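PDB 5AED: sulfoquinovosidase from Escherichia coli, which hydrolyses sulfoquinovosyl diacylglycerides and simple sulfoquinovosides to release sulfoquinovose, which then feeds sulfoglycolysis as a source of carbon and sulfur. Local coordinates for residues Arg102-Leu107 against Thr223-Cys228. Sequence-based numbering, arbitrary orientation.
Sequences RLLLEL and TLRFEC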
loop_
_atom_site.group_PDB
_atom_site.type_symbol
_atom_site.label_atom_id
_atom_site.label_comp_id
_atom_site.label_asym_id
_atom_site.label_seq_id
_atom_site.Cartn_x
_atom_site.Cartn_y
_atom_site.Cartn_z
ATOM N N ARG A 102 19.896 7.533 -15.598
ATOM C CA ARG A 102 18.685 6.703 -15.854
ATOM C C ARG A 102 18.227 6.922 -17.282
ATOM O O ARG A 102 18.167 8.063 -17.731
ATOM C CB ARG A 102 17.533 7.126 -14.936
ATOM C CG ARG A 102 17.872 7.294 -13.450
ATOM C CD ARG A 102 16.599 7.419 -12.618
ATOM N NE ARG A 102 16.932 7.613 -11.215
ATOM C CZ ARG A 102 17.122 8.794 -10.620
ATOM N NH1 ARG A 102 16.995 9.951 -11.272
ATOM N NH2 ARG A 102 17.451 8.820 -9.338
ATOM N N LEU A 103 17.836 5.864 -17.977
ATOM C CA LEU A 103 17.160 6.011 -19.281
ATOM C C LEU A 103 15.839 6.770 -19.121
ATOM O O LEU A 103 14.980 6.350 -18.357
ATOM C CB LEU A 103 16.895 4.614 -19.891
ATOM C CG LEU A 103 16.042 4.607 -21.167
ATOM C CD1 LEU A 103 16.750 5.323 -22.304
ATOM C CD2 LEU A 103 15.648 3.205 -21.534
ATOM N N LEU A 104 15.685 7.871 -19.839
ATOM C CA LEU A 104 14.528 8.750 -19.796
ATOM C C LEU A 104 13.860 8.751 -21.166
ATOM O O LEU A 104 14.512 9.088 -22.146
ATOM C CB LEU A 104 14.956 10.194 -19.476
ATOM C CG LEU A 104 13.857 11.258 -19.439
ATOM C CD1 LEU A 104 12.798 10.906 -18.384
ATOM C CD2 LEU A 104 14.410 12.682 -19.241
ATOM N N LEU A 105 12.559 8.432 -21.202
ATOM C CA LEU A 105 11.726 8.365 -22.427
ATOM C C LEU A 105 10.660 9.408 -22.268
ATOM O O LEU A 105 9.912 9.357 -21.280
ATOM C CB LEU A 105 11.045 6.985 -22.556
ATOM C CG LEU A 105 11.693 5.912 -23.396
ATOM C CD1 LEU A 105 13.202 5.945 -23.328
ATOM C CD2 LEU A 105 11.119 4.525 -23.101
ATOM N N GLU A 106 10.592 10.367 -23.195
ATOM C CA GLU A 106 9.575 11.396 -23.190
ATOM C C GLU A 106 8.786 11.331 -24.465
ATOM O O GLU A 106 9.319 11.595 -25.555
ATOM C CB GLU A 106 10.195 12.772 -23.079
ATOM C CG GLU A 106 10.699 13.054 -21.683
ATOM C CD GLU A 106 11.641 14.244 -21.625
ATOM O OE1 GLU A 106 12.721 14.170 -22.270
ATOM O OE2 GLU A 106 11.314 15.225 -20.915
ATOM N N LEU A 107 7.516 10.980 -24.315
ATOM C CA LEU A 107 6.562 10.857 -25.416
ATOM C C LEU A 107 5.664 12.079 -25.406
ATOM O O LEU A 107 5.157 12.499 -24.326
ATOM C CB LEU A 107 5.692 9.611 -25.238
ATOM C CG LEU A 107 6.090 8.322 -25.921
ATOM C CD1 LEU A 107 5.175 7.202 -25.444
ATOM C CD2 LEU A 107 5.995 8.454 -27.446
ATOM N N THR A 223 6.093 10.283 -19.613
ATOM C CA THR A 223 7.497 10.187 -19.215
ATOM C C THR A 223 7.762 8.933 -18.473
ATOM O O THR A 223 7.138 8.714 -17.444
ATOM C CB THR A 223 7.839 11.334 -18.261
ATOM O OG1 THR A 223 7.460 12.565 -18.859
ATOM C CG2 THR A 223 9.328 11.338 -17.953
ATOM N N LEU A 224 8.689 8.113 -18.959
ATOM C CA LEU A 224 9.143 6.910 -18.272
ATOM C C LEU A 224 10.626 6.968 -17.968
ATOM O O LEU A 224 11.391 7.495 -18.773
ATOM C CB LEU A 224 8.909 5.650 -19.107
ATOM C CG LEU A 224 7.552 5.464 -19.767
ATOM C CD1 LEU A 224 7.350 6.389 -20.961
ATOM C CD2 LEU A 224 7.310 3.986 -20.139
ATOM N N ARG A 225 11.034 6.356 -16.848
ATOM C CA ARG A 225 12.448 6.258 -16.431
ATOM C C ARG A 225 12.767 4.843 -16.049
ATOM O O ARG A 225 11.951 4.170 -15.367
ATOM C CB ARG A 225 12.705 7.072 -15.161
ATOM C CG ARG A 225 12.928 8.541 -15.319
ATOM C CD ARG A 225 13.049 9.198 -13.937
ATOM N NE ARG A 225 12.137 10.326 -13.903
ATOM C CZ ARG A 225 12.334 11.465 -14.560
ATOM N NH1 ARG A 225 13.448 11.668 -15.267
ATOM N NH2 ARG A 225 11.410 12.413 -14.517
ATOM N N PHE A 226 13.954 4.389 -16.442
ATOM C CA PHE A 226 14.465 3.064 -16.086
ATOM C C PHE A 226 15.854 3.101 -15.473
ATOM O O PHE A 226 16.703 3.956 -15.828
ATOM C CB PHE A 226 14.588 2.163 -17.303
ATOM C CG PHE A 226 13.349 2.098 -18.159
ATOM C CD1 PHE A 226 12.948 3.179 -18.906
ATOM C CD2 PHE A 226 12.665 0.900 -18.294
ATOM C CE1 PHE A 226 11.864 3.090 -19.747
ATOM C CE2 PHE A 226 11.570 0.805 -19.116
ATOM C CZ PHE A 226 11.155 1.904 -19.833
ATOM N N GLU A 227 16.124 2.116 -14.625
ATOM C CA GLU A 227 17.452 1.995 -14.061
ATOM C C GLU A 227 17.660 0.550 -13.831
ATOM O O GLU A 227 16.672 -0.174 -13.546
ATOM C CB GLU A 227 17.537 2.804 -12.767
ATOM C CG GLU A 227 18.831 3.506 -12.615
ATOM C CD GLU A 227 18.982 4.252 -11.318
ATOM O OE1 GLU A 227 17.974 4.636 -10.623
ATOM O OE2 GLU A 227 20.173 4.482 -11.014
ATOM N N CYS A 228 18.911 0.111 -14.032
ATOM C CA CYS A 228 19.334 -1.252 -13.835
ATOM C C CYS A 228 20.192 -1.427 -12.626
ATOM O O CYS A 228 20.659 -0.480 -12.041
ATOM C CB CYS A 228 20.108 -1.739 -15.018
ATOM S SG CYS A 228 19.155 -1.770 -16.546
HETATM O O HOH W 1 18.140 6.133 -8.281
#
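Leu105 and Leu224 exchange two backbone hydrogen bonds, N to O 2.9 Å each way, at the firmer of two hydrogen-bonded pairs joining antiparallel strands 103-107 and 223-228. At the other, Phe226 N binds Leu103 O firmly, whereas the return bond from Leu103 N to Phe226 O is weak. Between these pairs, Arg225 CA brings a CA-H...O contact to Leu103 O (3.2 Å).

The apolar face carries Leu103, Leu105, Leu224 and Phe226. Leu103 lies alongside the phenyl group, CD2 3.8 Å from Phe226 CD1, while Leu105 crosses it, CD2 3.7 Å from Phe226 CE1. Leu119 and Leu121 of strand 116-122 touch Leu224 and Phe226 respectively.

The other face is mixed. Leu104, CG anti to its N (chi1 178°), sends CD1 to Thr223 CG2 (3.5 Å) and obliquely to Arg225 NH1 (3.3 Å). Beyond it, extended Arg102 forms a salt bridge, NE to Glu227 OE1 3.2 Å, from above the carboxylate plane (N-H...O 142°). A water bridges Arg102 NH2 and Glu227 OE1, which Tyr194 also binds. A leucine in place of Arg102 would probably leave Glu227 without its ionic mate and Asp98 short of a partner.

The pairing thus ties a strand of the galactose mutarotase-like N-terminal domain to 223-228, between neighbours 90-97 and 193-197; hydrocarbon is buried on one face, while both arginines find acids in Glu227 and, outside the strands, Asp98 and Asp198.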